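Local coordinates for WbbM protein (PDB 6U4B) that acts as a bifunctional glycosyltransferase, probably polymerising O-antigen polysaccharide, and carries a magnesium ion in its family 8 glycosyltransferase domain, at residues V337-V342 with L362-V367; P303-F308 with V402-S407; S28-T33 with K90-A95; V98-Y103 with N214-R219. All coordinates share one frame; numbering follows the deposited sequence.

From the N terminus, interaction 3 comes first: strand 29-35 leads out, and the chain returns through helix 82-91 to close against it at 90-95. Only a few residues on, interaction 4 opens at 98-103 and closes a longer loop at 214-219. These two contacts follow in series but share one sheet, because Y32 pairs through its backbone with G99 and M101. Interaction 2 starts a second unit at 303-308 and closes it at 402-407; interaction 1 is formed within that span, between 337-342 and 362-367. Strands 302-309 and 333-340 are neighbours, so interactions 1 and 2 share the sheet of the family 8 region, whereas interactions 3 and 4 belong to the DUF4422 region.

Interaction 1: residues V337-V342 with L362-V367; sequences VLENKV and LRFFDV
V337 and F364 pair across two parallel strands and send their side chains to the same face, where V337 CB packs 3.6 Å from F364 CD1. V337 CG2 also touches L362 CD2, while on the other face L338 CB rests 3.8 Å from V367 CG2. Four backbone N-H...O bonds alternate along the pair: V337 N donates to R363 O at 2.8 Å, F365 N to V337 O, E339 N to F365 O, and V367 N to E339 O at 2.9 Å. E339 holds CG between its backbone N and carbonyl carbon (chi1 58°) and bends again at the next bond, which brings OE1 within 3.5 Å of D366 CA. N59 binds that same oxygen, and a water accepting from K341 N lies 2.9 Å from E339 OE1 and makes a weak bond to D366 OD2, whose stronger partner is N368. E339 OE2 accepts from V342 N at 3.1 Å, tying the carboxylate to the loop at 341-342. The pair belongs to a beta-alpha-beta unit whose helix 344-352 packs on L362 and F364, while helix 392-395 meets L338 and F365 and strand 302-309 flanks 333-340.

Interaction 2: residues P303-F308 with V402-S407; sequences PVVISF and VVFIDS. With MG (magnesium ion), chain C.
F404 lays its side chain along the V305 carbonyl of the neighbouring parallel strand. Its CB stands 4.0 Å from V305 O; with CG anti to the backbone N (chi1 170°), the ring carries CD1 to 3.4 Å from the same oxygen, while CG and CE1 also lie beside it and CE1 reaches on toward S307 CB. I392 and R389 touch the side chain from outside. V305 O also accepts from I405 N at 3.2 Å, and V305 N donates to V403 O at 2.8 Å. On the same face as the ring, V305 CG2 and V402 CG1 meet tightly at 3.5 Å. This pairing belongs to what is probably, as in other family 8 enzymes, a GT-A fold, and its second strand runs into the DxD motif. There D406 OD2 binds the magnesium ion at 2.1 Å, with D408 and H560 completing the protein ligands, while R389 bridges to D406 OD1. Where the strands diverge, a water links S307 N to I405 O, and S407 CB packs 3.9 Å from F308 CD1.

Interaction 3: residues S28-T33 with K90-A95; sequences SVKIYT and KNEELA
Y32 and E92 are brought together by two turns of their side chains: Y32 sets CG anti to its carbonyl carbon (chi1 -59°), pointing the ring away from the strand, and E92 folds back at chi2 (-72°) to offer its carboxylate. The phenol OH then donates to E92 OE2 at 2.6 Å, which receives it on its anti lone pair. OE2 lies at the edge of the ring and in its plane, yet the carboxylate stands almost upright to that plane, 83° from it. E92 CG follows close behind, 3.3 Å from Y32 OH. K30 comes across E92 at about a right angle. Its aliphatic part lies over A95, with CG 3.7 Å from A95 CB, and its bent end carries NZ to a long ion pair with E92 OE2 at 3.8 Å and a weak bond to E93 O at 3.5 Å. S28 CB touches the A95 methyl at 3.6 Å. The contact thus joins strand 29-35 of the DUF4422 region to the extended loop that leaves helix 82-91. With one carboxylate oxygen facing both a hydroxyl and an ammonium group, E92 would be expected to favour its ionised form.

Interaction 4: residues V98-Y103 with N214-R219; sequences VGFMHY and NMFVMR
F100 N donates to F216 O at 2.8 Å, the shortest bond of a ladder in which F100 O in turn receives F216 N at 3.1 Å. V98 and M218 exchange a second pair of backbone bonds, and between them G99 and V217 form a non-hydrogen-bonded pair with CA atoms only 3.9 Å apart. The two strands run antiparallel at 176° within the mixed sheet of the DUF4422 region, where strand 29-35 borders 97-102 and strand 152-159 borders 216-219. F216 holds CG between its backbone N and carbonyl carbon (chi1 58°), which sets its ring beside F100. There the edge of the F100 ring meets the face of F216 in an offset T-shaped stack, planes 69° apart, with F100 CD1 3.7 Å from F216 CZ. Farther along the pair, N214 OD1 lies at the edge of the H102 ring, near its plane, 3.1 Å from H102 CE1, while H102 ND1 is bonded to E81; M215 SD sits obliquely beside H102 CD2 at 3.8 Å.

Interaction 1: residues V337-V342 with L362-V367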
loop_
_atom_site.group_PDB
_atom_site.type_symbol
_atom_site.label_atom_id
_atom_site.label_comp_id
_atom_site.label_asym_id
_atom_site.label_seq_id
_atom_site.Cartn_x
_atom_site.Cartn_y
_atom_site.Cartn_z
ATOM N N VAL A 337 -19.308 4.065 -16.610
ATOM C CA VAL A 337 -20.176 4.016 -15.440
ATOM C C VAL A 337 -21.442 4.806 -15.740
ATOM O O VAL A 337 -21.384 6.016 -15.997
ATOM C CB VAL A 337 -19.469 4.564 -14.192
ATOM C CG1 VAL A 337 -20.477 4.778 -13.071
ATOM C CG2 VAL A 337 -18.358 3.614 -13.746
ATOM N N LEU A 338 -22.586 4.124 -15.716
ATOM C CA LEU A 338 -23.884 4.788 -15.789
ATOM C C LEU A 338 -24.196 5.311 -14.396
ATOM O O LEU A 338 -24.714 4.580 -13.549
ATOM C CB LEU A 338 -24.959 3.824 -16.278
ATOM C CG LEU A 338 -24.596 3.040 -17.541
ATOM C CD1 LEU A 338 -25.709 2.071 -17.920
ATOM C CD2 LEU A 338 -24.299 3.997 -18.677
ATOM N N GLU A 339 -23.874 6.578 -14.149
ATOM C CA GLU A 339 -23.894 7.134 -12.805
ATOM C C GLU A 339 -25.221 7.824 -12.519
ATOM O O GLU A 339 -25.795 8.484 -13.389
ATOM C CB GLU A 339 -22.735 8.113 -12.600
ATOM C CG GLU A 339 -22.688 9.287 -13.573
ATOM C CD GLU A 339 -23.424 10.513 -13.056
ATOM O OE1 GLU A 339 -23.826 11.357 -13.884
ATOM O OE2 GLU A 339 -23.603 10.631 -11.826
ATOM N N ASN A 340 -25.704 7.655 -11.295
ATOM C CA ASN A 340 -26.927 8.288 -10.809
ATOM C C ASN A 340 -26.529 9.242 -9.683
ATOM O O ASN A 340 -26.548 8.881 -8.504
ATOM C CB ASN A 340 -27.941 7.242 -10.338
ATOM C CG ASN A 340 -29.205 7.863 -9.764
ATOM O OD1 ASN A 340 -29.511 9.029 -10.014
ATOM N ND2 ASN A 340 -29.944 7.081 -8.983
ATOM N N LYS A 341 -26.162 10.467 -10.067
ATOM C CA LYS A 341 -25.813 11.530 -9.126
ATOM C C LYS A 341 -24.674 11.110 -8.198
ATOM O O LYS A 341 -24.710 11.346 -6.988
ATOM C CB LYS A 341 -27.039 11.981 -8.332
ATOM C CG LYS A 341 -28.126 12.599 -9.208
ATOM C CD LYS A 341 -29.381 12.906 -8.415
ATOM C CE LYS A 341 -30.513 13.360 -9.325
ATOM N NZ LYS A 341 -30.220 14.661 -9.995
ATOM N N VAL A 342 -23.651 10.481 -8.774
ATOM C CA VAL A 342 -22.415 10.250 -8.043
ATOM C C VAL A 342 -21.703 11.581 -7.855
ATOM O O VAL A 342 -21.650 12.413 -8.773
ATOM C CB VAL A 342 -21.530 9.234 -8.783
ATOM C CG1 VAL A 342 -20.251 8.965 -8.000
ATOM C CG2 VAL A 342 -22.294 7.940 -9.011
ATOM N N LEU A 362 -11.939 5.278 -18.198
ATOM C CA LEU A 362 -13.125 5.375 -17.355
ATOM C C LEU A 362 -13.898 6.621 -17.762
ATOM O O LEU A 362 -13.350 7.729 -17.741
ATOM C CB LEU A 362 -12.751 5.434 -15.870
ATOM C CG LEU A 362 -13.745 4.942 -14.809
ATOM C CD1 LEU A 362 -13.889 5.961 -13.687
ATOM C CD2 LEU A 362 -15.108 4.577 -15.389
ATOM N N ARG A 363 -15.161 6.439 -18.134
ATOM C CA ARG A 363 -16.037 7.545 -18.485
ATOM C C ARG A 363 -17.354 7.395 -17.737
ATOM O O ARG A 363 -17.734 6.298 -17.321
ATOM C CB ARG A 363 -16.289 7.611 -19.997
ATOM C CG ARG A 363 -15.051 7.912 -20.830
ATOM C CD ARG A 363 -15.362 7.823 -22.315
ATOM N NE ARG A 363 -15.688 6.459 -22.727
ATOM C CZ ARG A 363 -16.244 6.144 -23.894
ATOM N NH1 ARG A 363 -16.547 7.093 -24.770
ATOM N NH2 ARG A 363 -16.502 4.877 -24.185
ATOM N N PHE A 364 -18.043 8.518 -17.563
ATOM C CA PHE A 364 -19.312 8.563 -16.853
ATOM C C PHE A 364 -20.414 9.041 -17.784
ATOM O O PHE A 364 -20.197 9.929 -18.615
ATOM C CB PHE A 364 -19.239 9.487 -15.634
ATOM C CG PHE A 364 -18.351 8.976 -14.540
ATOM C CD1 PHE A 364 -18.832 8.075 -13.604
ATOM C CD2 PHE A 364 -17.035 9.397 -14.444
ATOM C CE1 PHE A 364 -18.013 7.597 -12.593
ATOM C CE2 PHE A 364 -16.211 8.926 -13.434
ATOM C CZ PHE A 364 -16.702 8.027 -12.508
ATOM N N PHE A 365 -21.598 8.454 -17.632
ATOM C CA PHE A 365 -22.789 8.894 -18.343
ATOM C C PHE A 365 -23.941 8.975 -17.356
ATOM O O PHE A 365 -24.160 8.043 -16.576
ATOM C CB PHE A 365 -23.139 7.946 -19.494
ATOM C CG PHE A 365 -24.327 8.392 -20.302
ATOM C CD1 PHE A 365 -24.200 9.404 -21.242
ATOM C CD2 PHE A 365 -25.569 7.809 -20.114
ATOM C CE1 PHE A 365 -25.292 9.825 -21.985
ATOM C CE2 PHE A 365 -26.669 8.226 -20.856
ATOM C CZ PHE A 365 -26.528 9.234 -21.792
ATOM N N ASP A 366 -24.661 10.094 -17.379
ATOM C CA ASP A 366 -25.826 10.271 -16.519
ATOM C C ASP A 366 -26.897 9.248 -16.880
ATOM O O ASP A 366 -27.538 9.357 -17.931
ATOM C CB ASP A 366 -26.373 11.695 -16.645
ATOM C CG ASP A 366 -27.476 11.994 -15.639
ATOM O OD1 ASP A 366 -27.890 13.169 -15.548
ATOM O OD2 ASP A 366 -27.919 11.069 -14.925
ATOM N N VAL A 367 -27.102 8.258 -16.007
ATOM C CA VAL A 367 -28.063 7.198 -16.284
ATOM C C VAL A 367 -29.478 7.743 -16.424
ATOM O O VAL A 367 -30.312 7.136 -17.105
ATOM C CB VAL A 367 -27.985 6.116 -15.184
ATOM C CG1 VAL A 367 -28.639 6.603 -13.896
ATOM C CG2 VAL A 367 -28.608 4.805 -15.660
HETATM O O HOH W 1 -26.415 11.671 -12.697
#

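Interaction 2: residues P303-F308 with V402-S407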
loop_
_atom_site.group_PDB
_atom_site.type_symbol
_atom_site.label_atom_id
_atom_site.label_comp_id
_atom_site.label_asym_id
_atom_site.label_seq_id
_atom_site.Cartn_x
_atom_site.Cartn_y
_atom_site.Cartn_z
ATOM N N PRO A 303 -15.106 -3.605 -23.441
ATOM C CA PRO A 303 -16.079 -2.632 -22.919
ATOM C C PRO A 303 -16.770 -3.187 -21.683
ATOM O O PRO A 303 -17.407 -4.243 -21.732
ATOM C CB PRO A 303 -17.063 -2.450 -24.084
ATOM C CG PRO A 303 -16.397 -3.093 -25.280
ATOM C CD PRO A 303 -15.552 -4.187 -24.714
ATOM N N VAL A 304 -16.649 -2.468 -20.572
ATOM C CA VAL A 304 -17.216 -2.876 -19.292
ATOM C C VAL A 304 -18.181 -1.793 -18.837
ATOM O O VAL A 304 -17.811 -0.616 -18.761
ATOM C CB VAL A 304 -16.122 -3.116 -18.238
ATOM C CG1 VAL A 304 -16.747 -3.506 -16.907
ATOM C CG2 VAL A 304 -15.151 -4.184 -18.721
ATOM N N VAL A 305 -19.413 -2.189 -18.530
ATOM C CA VAL A 305 -20.469 -1.254 -18.166
ATOM C C VAL A 305 -20.898 -1.530 -16.733
ATOM O O VAL A 305 -21.236 -2.669 -16.385
ATOM C CB VAL A 305 -21.664 -1.350 -19.129
ATOM C CG1 VAL A 305 -22.776 -0.414 -18.683
ATOM C CG2 VAL A 305 -21.212 -1.006 -20.529
ATOM N N ILE A 306 -20.878 -0.486 -15.909
ATOM C CA ILE A 306 -21.262 -0.557 -14.506
ATOM C C ILE A 306 -22.271 0.550 -14.236
ATOM O O ILE A 306 -22.254 1.601 -14.884
ATOM C CB ILE A 306 -20.039 -0.422 -13.570
ATOM C CG1 ILE A 306 -18.854 -1.224 -14.109
ATOM C CG2 ILE A 306 -20.387 -0.885 -12.167
ATOM C CD1 ILE A 306 -17.537 -0.902 -13.433
ATOM N N SER A 307 -23.151 0.313 -13.268
ATOM C CA SER A 307 -24.180 1.279 -12.911
ATOM C C SER A 307 -24.290 1.360 -11.397
ATOM O O SER A 307 -24.462 0.335 -10.731
ATOM C CB SER A 307 -25.531 0.894 -13.527
ATOM O OG SER A 307 -26.570 1.739 -13.070
ATOM N N PHE A 308 -24.187 2.573 -10.856
ATOM C CA PHE A 308 -24.389 2.770 -9.426
ATOM C C PHE A 308 -24.636 4.244 -9.144
ATOM O O PHE A 308 -24.344 5.117 -9.968
ATOM C CB PHE A 308 -23.197 2.255 -8.601
ATOM C CG PHE A 308 -21.860 2.800 -9.035
ATOM C CD1 PHE A 308 -21.031 2.060 -9.863
ATOM C CD2 PHE A 308 -21.421 4.040 -8.593
ATOM C CE1 PHE A 308 -19.796 2.548 -10.252
ATOM C CE2 PHE A 308 -20.189 4.537 -8.981
ATOM C CZ PHE A 308 -19.373 3.790 -9.811
ATOM N N VAL A 402 -20.433 -6.045 -25.336
ATOM C CA VAL A 402 -20.275 -5.261 -24.116
ATOM C C VAL A 402 -20.536 -6.170 -22.919
ATOM O O VAL A 402 -21.464 -6.985 -22.936
ATOM C CB VAL A 402 -21.236 -4.052 -24.114
ATOM C CG1 VAL A 402 -21.671 -3.702 -22.705
ATOM C CG2 VAL A 402 -20.597 -2.855 -24.802
ATOM N N VAL A 403 -19.717 -6.028 -21.878
ATOM C CA VAL A 403 -19.853 -6.810 -20.653
ATOM C C VAL A 403 -20.431 -5.914 -19.566
ATOM O O VAL A 403 -19.792 -4.936 -19.156
ATOM C CB VAL A 403 -18.510 -7.408 -20.206
ATOM C CG1 VAL A 403 -18.690 -8.214 -18.931
ATOM C CG2 VAL A 403 -17.919 -8.266 -21.312
ATOM N N PHE A 404 -21.637 -6.238 -19.104
ATOM C CA PHE A 404 -22.186 -5.585 -17.923
ATOM C C PHE A 404 -21.856 -6.394 -16.679
ATOM O O PHE A 404 -21.846 -7.628 -16.707
ATOM C CB PHE A 404 -23.706 -5.407 -18.019
ATOM C CG PHE A 404 -24.333 -4.945 -16.727
ATOM C CD1 PHE A 404 -24.456 -3.595 -16.452
ATOM C CD2 PHE A 404 -24.765 -5.862 -15.772
ATOM C CE1 PHE A 404 -25.006 -3.163 -15.264
ATOM C CE2 PHE A 404 -25.306 -5.436 -14.577
ATOM C CZ PHE A 404 -25.433 -4.085 -14.326
ATOM N N ILE A 405 -21.617 -5.690 -15.574
ATOM C CA ILE A 405 -21.362 -6.351 -14.299
ATOM C C ILE A 405 -21.962 -5.507 -13.183
ATOM O O ILE A 405 -21.859 -4.277 -13.193
ATOM C CB ILE A 405 -19.850 -6.605 -14.094
ATOM C CG1 ILE A 405 -19.590 -7.356 -12.783
ATOM C CG2 ILE A 405 -19.055 -5.301 -14.156
ATOM C CD1 ILE A 405 -18.153 -7.812 -12.625
ATOM N N ASP A 406 -22.607 -6.178 -12.229
ATOM C CA ASP A 406 -23.140 -5.503 -11.052
ATOM C C ASP A 406 -22.035 -4.764 -10.300
ATOM O O ASP A 406 -20.868 -5.168 -10.303
ATOM C CB ASP A 406 -23.805 -6.514 -10.116
ATOM C CG ASP A 406 -25.291 -6.667 -10.374
ATOM O OD1 ASP A 406 -25.784 -6.146 -11.399
ATOM O OD2 ASP A 406 -25.968 -7.306 -9.540
ATOM N N SER A 407 -22.419 -3.679 -9.628
ATOM C CA SER A 407 -21.448 -2.874 -8.900
ATOM C C SER A 407 -21.022 -3.511 -7.585
ATOM O O SER A 407 -19.930 -3.203 -7.091
ATOM C CB SER A 407 -22.010 -1.476 -8.636
ATOM O OG SER A 407 -23.038 -1.512 -7.662
HETATM MG MG MG C . -25.709 -7.545 -7.425
HETATM O O HOH W 2 -23.475 -2.213 -12.070
#

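Interaction 3: residues S28-T33 with K90-A95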
loop_
_atom_site.group_PDB
_atom_site.type_symbol
_atom_site.label_atom_id
_atom_site.label_comp_id
_atom_site.label_asym_id
_atom_site.label_seq_id
_atom_site.Cartn_x
_atom_site.Cartn_y
_atom_site.Cartn_z
ATOM N N SER A 28 -20.043 25.807 -48.404
ATOM C CA SER A 28 -19.905 24.945 -47.238
ATOM C C SER A 28 -20.513 25.609 -46.012
ATOM O O SER A 28 -20.340 26.813 -45.792
ATOM C CB SER A 28 -18.434 24.613 -46.966
ATOM O OG SER A 28 -17.809 24.048 -48.110
ATOM N N VAL A 29 -21.221 24.815 -45.212
ATOM C CA VAL A 29 -21.873 25.296 -44.001
ATOM C C VAL A 29 -21.533 24.351 -42.858
ATOM O O VAL A 29 -21.614 23.128 -43.013
ATOM C CB VAL A 29 -23.400 25.405 -44.177
ATOM C CG1 VAL A 29 -24.030 26.014 -42.940
ATOM C CG2 VAL A 29 -23.736 26.225 -45.419
ATOM N N LYS A 30 -21.142 24.919 -41.720
ATOM C CA LYS A 30 -20.929 24.161 -40.493
ATOM C C LYS A 30 -21.515 24.964 -39.344
ATOM O O LYS A 30 -21.056 26.077 -39.068
ATOM C CB LYS A 30 -19.442 23.875 -40.257
ATOM C CG LYS A 30 -18.871 22.811 -41.180
ATOM C CD LYS A 30 -17.365 22.682 -41.027
ATOM C CE LYS A 30 -16.982 21.337 -40.431
ATOM N NZ LYS A 30 -15.508 21.126 -40.474
ATOM N N ILE A 31 -22.535 24.414 -38.695
ATOM C CA ILE A 31 -23.213 25.068 -37.582
ATOM C C ILE A 31 -23.053 24.191 -36.349
ATOM O O ILE A 31 -23.237 22.970 -36.423
ATOM C CB ILE A 31 -24.699 25.317 -37.889
ATOM C CG1 ILE A 31 -24.848 26.105 -39.192
ATOM C CG2 ILE A 31 -25.364 26.061 -36.741
ATOM C CD1 ILE A 31 -26.273 26.213 -39.676
ATOM N N TYR A 32 -22.717 24.810 -35.221
ATOM C CA TYR A 32 -22.417 24.096 -33.990
ATOM C C TYR A 32 -23.508 24.339 -32.956
ATOM O O TYR A 32 -23.978 25.467 -32.789
ATOM C CB TYR A 32 -21.055 24.527 -33.435
ATOM C CG TYR A 32 -19.918 24.280 -34.401
ATOM C CD1 TYR A 32 -19.148 23.128 -34.317
ATOM C CD2 TYR A 32 -19.628 25.194 -35.407
ATOM C CE1 TYR A 32 -18.114 22.896 -35.204
ATOM C CE2 TYR A 32 -18.600 24.971 -36.300
ATOM C CZ TYR A 32 -17.846 23.823 -36.193
ATOM O OH TYR A 32 -16.820 23.599 -37.082
ATOM N N THR A 33 -23.913 23.274 -32.271
ATOM C CA THR A 33 -24.892 23.356 -31.196
ATOM C C THR A 33 -24.210 23.091 -29.859
ATOM O O THR A 33 -23.343 22.217 -29.755
ATOM C CB THR A 33 -26.041 22.363 -31.406
ATOM O OG1 THR A 33 -25.512 21.053 -31.657
ATOM C CG2 THR A 33 -26.904 22.791 -32.584
ATOM N N LYS A 90 -10.380 28.630 -32.921
ATOM C CA LYS A 90 -8.971 28.284 -32.774
ATOM C C LYS A 90 -8.608 26.913 -33.328
ATOM O O LYS A 90 -7.433 26.682 -33.639
ATOM C CB LYS A 90 -8.566 28.338 -31.297
ATOM C CG LYS A 90 -8.563 29.733 -30.709
ATOM C CD LYS A 90 -7.626 30.644 -31.487
ATOM C CE LYS A 90 -7.475 31.990 -30.803
ATOM N NZ LYS A 90 -6.581 32.898 -31.574
ATOM N N ASN A 91 -9.569 25.997 -33.465
ATOM C CA ASN A 91 -9.246 24.605 -33.740
ATOM C C ASN A 91 -9.910 24.018 -34.977
ATOM O O ASN A 91 -9.399 23.026 -35.510
ATOM C CB ASN A 91 -9.610 23.729 -32.531
ATOM C CG ASN A 91 -8.987 24.232 -31.241
ATOM O OD1 ASN A 91 -7.798 24.028 -30.993
ATOM N ND2 ASN A 91 -9.789 24.894 -30.415
ATOM N N GLU A 92 -11.013 24.583 -35.451
ATOM C CA GLU A 92 -11.772 23.982 -36.538
ATOM C C GLU A 92 -11.342 24.531 -37.893
ATOM O O GLU A 92 -10.988 25.706 -38.029
ATOM C CB GLU A 92 -13.270 24.225 -36.346
ATOM C CG GLU A 92 -13.961 23.220 -35.445
ATOM C CD GLU A 92 -14.104 21.859 -36.097
ATOM O OE1 GLU A 92 -13.139 21.065 -36.050
ATOM O OE2 GLU A 92 -15.181 21.590 -36.670
ATOM N N GLU A 93 -11.377 23.661 -38.901
ATOM C CA GLU A 93 -11.250 24.091 -40.289
ATOM C C GLU A 93 -12.582 24.693 -40.716
ATOM O O GLU A 93 -13.583 23.981 -40.853
ATOM C CB GLU A 93 -10.843 22.931 -41.192
ATOM C CG GLU A 93 -9.343 22.844 -41.430
ATOM C CD GLU A 93 -8.990 22.067 -42.681
ATOM O OE1 GLU A 93 -9.536 20.959 -42.869
ATOM O OE2 GLU A 93 -8.171 22.566 -43.482
ATOM N N LEU A 94 -12.595 26.005 -40.928
ATOM C CA LEU A 94 -13.838 26.747 -41.075
ATOM C C LEU A 94 -14.431 26.552 -42.463
ATOM O O LEU A 94 -13.743 26.720 -43.475
ATOM C CB LEU A 94 -13.591 28.229 -40.810
ATOM C CG LEU A 94 -12.707 28.504 -39.593
ATOM C CD1 LEU A 94 -12.323 29.965 -39.537
ATOM C CD2 LEU A 94 -13.403 28.081 -38.307
ATOM N N ALA A 95 -15.714 26.203 -42.505
ATOM C CA ALA A 95 -16.444 26.150 -43.760
ATOM C C ALA A 95 -16.673 27.568 -44.284
ATOM O O ALA A 95 -16.315 28.562 -43.647
ATOM C CB ALA A 95 -17.768 25.413 -43.570
#

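Interaction 4: residues V98-Y103 with N214-R219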
loop_
_atom_site.group_PDB
_atom_site.type_symbol
_atom_site.label_atom_id
_atom_site.label_comp_id
_atom_site.label_asym_id
_atom_site.label_seq_id
_atom_site.Cartn_x
_atom_site.Cartn_y
_atom_site.Cartn_z
ATOM N N VAL A 98 -19.997 29.752 -41.014
ATOM C CA VAL A 98 -19.844 29.218 -39.664
ATOM C C VAL A 98 -20.993 29.740 -38.814
ATOM O O VAL A 98 -21.283 30.942 -38.824
ATOM C CB VAL A 98 -18.484 29.605 -39.051
ATOM C CG1 VAL A 98 -18.369 29.087 -37.626
ATOM C CG2 VAL A 98 -17.344 29.070 -39.906
ATOM N N GLY A 99 -21.643 28.836 -38.075
ATOM C CA GLY A 99 -22.829 29.192 -37.326
ATOM C C GLY A 99 -22.865 28.522 -35.967
ATOM O O GLY A 99 -22.126 27.575 -35.691
ATOM N N PHE A 100 -23.751 29.041 -35.119
ATOM C CA PHE A 100 -23.921 28.543 -33.762
ATOM C C PHE A 100 -25.387 28.635 -33.371
ATOM O O PHE A 100 -26.032 29.662 -33.597
ATOM C CB PHE A 100 -23.069 29.329 -32.755
ATOM C CG PHE A 100 -21.603 29.312 -33.063
ATOM C CD1 PHE A 100 -21.040 30.295 -33.854
ATOM C CD2 PHE A 100 -20.787 28.311 -32.563
ATOM C CE1 PHE A 100 -19.689 30.283 -34.142
ATOM C CE2 PHE A 100 -19.437 28.291 -32.845
ATOM C CZ PHE A 100 -18.885 29.279 -33.637
ATOM N N MET A 101 -25.903 27.555 -32.790
ATOM C CA MET A 101 -27.267 27.506 -32.287
ATOM C C MET A 101 -27.260 26.839 -30.920
ATOM O O MET A 101 -26.290 26.183 -30.534
ATOM C CB MET A 101 -28.197 26.750 -33.251
ATOM C CG MET A 101 -28.267 27.355 -34.650
ATOM S SD MET A 101 -29.517 26.628 -35.739
ATOM C CE MET A 101 -28.901 24.957 -35.925
ATOM N N HIS A 102 -28.345 27.034 -30.177
ATOM C CA HIS A 102 -28.508 26.362 -28.897
ATOM C C HIS A 102 -28.931 24.911 -29.127
ATOM O O HIS A 102 -29.159 24.476 -30.258
ATOM C CB HIS A 102 -29.517 27.109 -28.029
ATOM C CG HIS A 102 -29.208 28.565 -27.869
ATOM N ND1 HIS A 102 -28.122 29.019 -27.151
ATOM C CD2 HIS A 102 -29.835 29.668 -28.342
ATOM C CE1 HIS A 102 -28.095 30.340 -27.186
ATOM N NE2 HIS A 102 -29.124 30.758 -27.901
ATOM N N TYR A 103 -29.033 24.138 -28.042
ATOM C CA TYR A 103 -29.383 22.729 -28.165
ATOM C C TYR A 103 -30.886 22.498 -28.226
ATOM O O TYR A 103 -31.319 21.491 -28.798
ATOM C CB TYR A 103 -28.776 21.905 -27.015
ATOM C CG TYR A 103 -29.433 22.063 -25.659
ATOM C CD1 TYR A 103 -30.361 21.134 -25.204
ATOM C CD2 TYR A 103 -29.102 23.122 -24.820
ATOM C CE1 TYR A 103 -30.954 21.261 -23.959
ATOM C CE2 TYR A 103 -29.694 23.259 -23.567
ATOM C CZ TYR A 103 -30.620 22.325 -23.146
ATOM O OH TYR A 103 -31.208 22.457 -21.908
ATOM N N ASN A 214 -26.756 34.881 -29.101
ATOM C CA ASN A 214 -25.468 34.395 -29.578
ATOM C C ASN A 214 -25.665 33.365 -30.684
ATOM O O ASN A 214 -24.764 32.571 -30.969
ATOM C CB ASN A 214 -24.651 33.809 -28.426
ATOM C CG ASN A 214 -25.482 32.926 -27.519
ATOM O OD1 ASN A 214 -26.693 33.108 -27.396
ATOM N ND2 ASN A 214 -24.838 31.965 -26.875
ATOM N N MET A 215 -26.841 33.368 -31.302
ATOM C CA MET A 215 -27.214 32.406 -32.326
ATOM C C MET A 215 -27.157 33.102 -33.681
ATOM O O MET A 215 -27.905 34.055 -33.924
ATOM C CB MET A 215 -28.611 31.856 -32.043
ATOM C CG MET A 215 -29.007 30.635 -32.848
ATOM S SD MET A 215 -30.394 29.772 -32.081
ATOM C CE MET A 215 -31.631 31.066 -32.050
ATOM N N PHE A 216 -26.264 32.640 -34.552
ATOM C CA PHE A 216 -26.087 33.284 -35.846
ATOM C C PHE A 216 -25.430 32.311 -36.812
ATOM O O PHE A 216 -24.891 31.276 -36.413
ATOM C CB PHE A 216 -25.245 34.565 -35.730
ATOM C CG PHE A 216 -23.876 34.347 -35.130
ATOM C CD1 PHE A 216 -23.633 34.640 -33.798
ATOM C CD2 PHE A 216 -22.831 33.856 -35.900
ATOM C CE1 PHE A 216 -22.376 34.445 -33.245
ATOM C CE2 PHE A 216 -21.575 33.658 -35.355
ATOM C CZ PHE A 216 -21.346 33.954 -34.026
ATOM N N VAL A 217 -25.494 32.664 -38.093
ATOM C CA VAL A 217 -24.682 32.060 -39.141
ATOM C C VAL A 217 -24.076 33.203 -39.942
ATOM O O VAL A 217 -24.802 34.086 -40.411
ATOM C CB VAL A 217 -25.501 31.136 -40.065
ATOM C CG1 VAL A 217 -24.576 30.378 -41.011
ATOM C CG2 VAL A 217 -26.360 30.172 -39.257
ATOM N N MET A 218 -22.753 33.203 -40.092
ATOM C CA MET A 218 -22.102 34.272 -40.835
ATOM C C MET A 218 -20.997 33.704 -41.713
ATOM O O MET A 218 -20.558 32.563 -41.546
ATOM C CB MET A 218 -21.546 35.357 -39.907
ATOM C CG MET A 218 -20.479 34.883 -38.950
ATOM S SD MET A 218 -19.839 36.247 -37.961
ATOM C CE MET A 218 -21.307 36.749 -37.069
ATOM N N ARG A 219 -20.561 34.531 -42.662
ATOM C CA ARG A 219 -19.550 34.132 -43.626
ATOM C C ARG A 219 -18.212 33.890 -42.938
ATOM O O ARG A 219 -17.893 34.497 -41.911
ATOM C CB ARG A 219 -19.402 35.203 -44.709
ATOM C CG ARG A 219 -18.566 34.773 -45.904
ATOM C CD ARG A 219 -19.404 34.681 -47.166
ATOM N NE ARG A 219 -19.732 35.999 -47.701
ATOM C CZ ARG A 219 -20.409 36.201 -48.826
ATOM N NH1 ARG A 219 -20.659 37.436 -49.240
ATOM N NH2 ARG A 219 -20.839 35.168 -49.540
#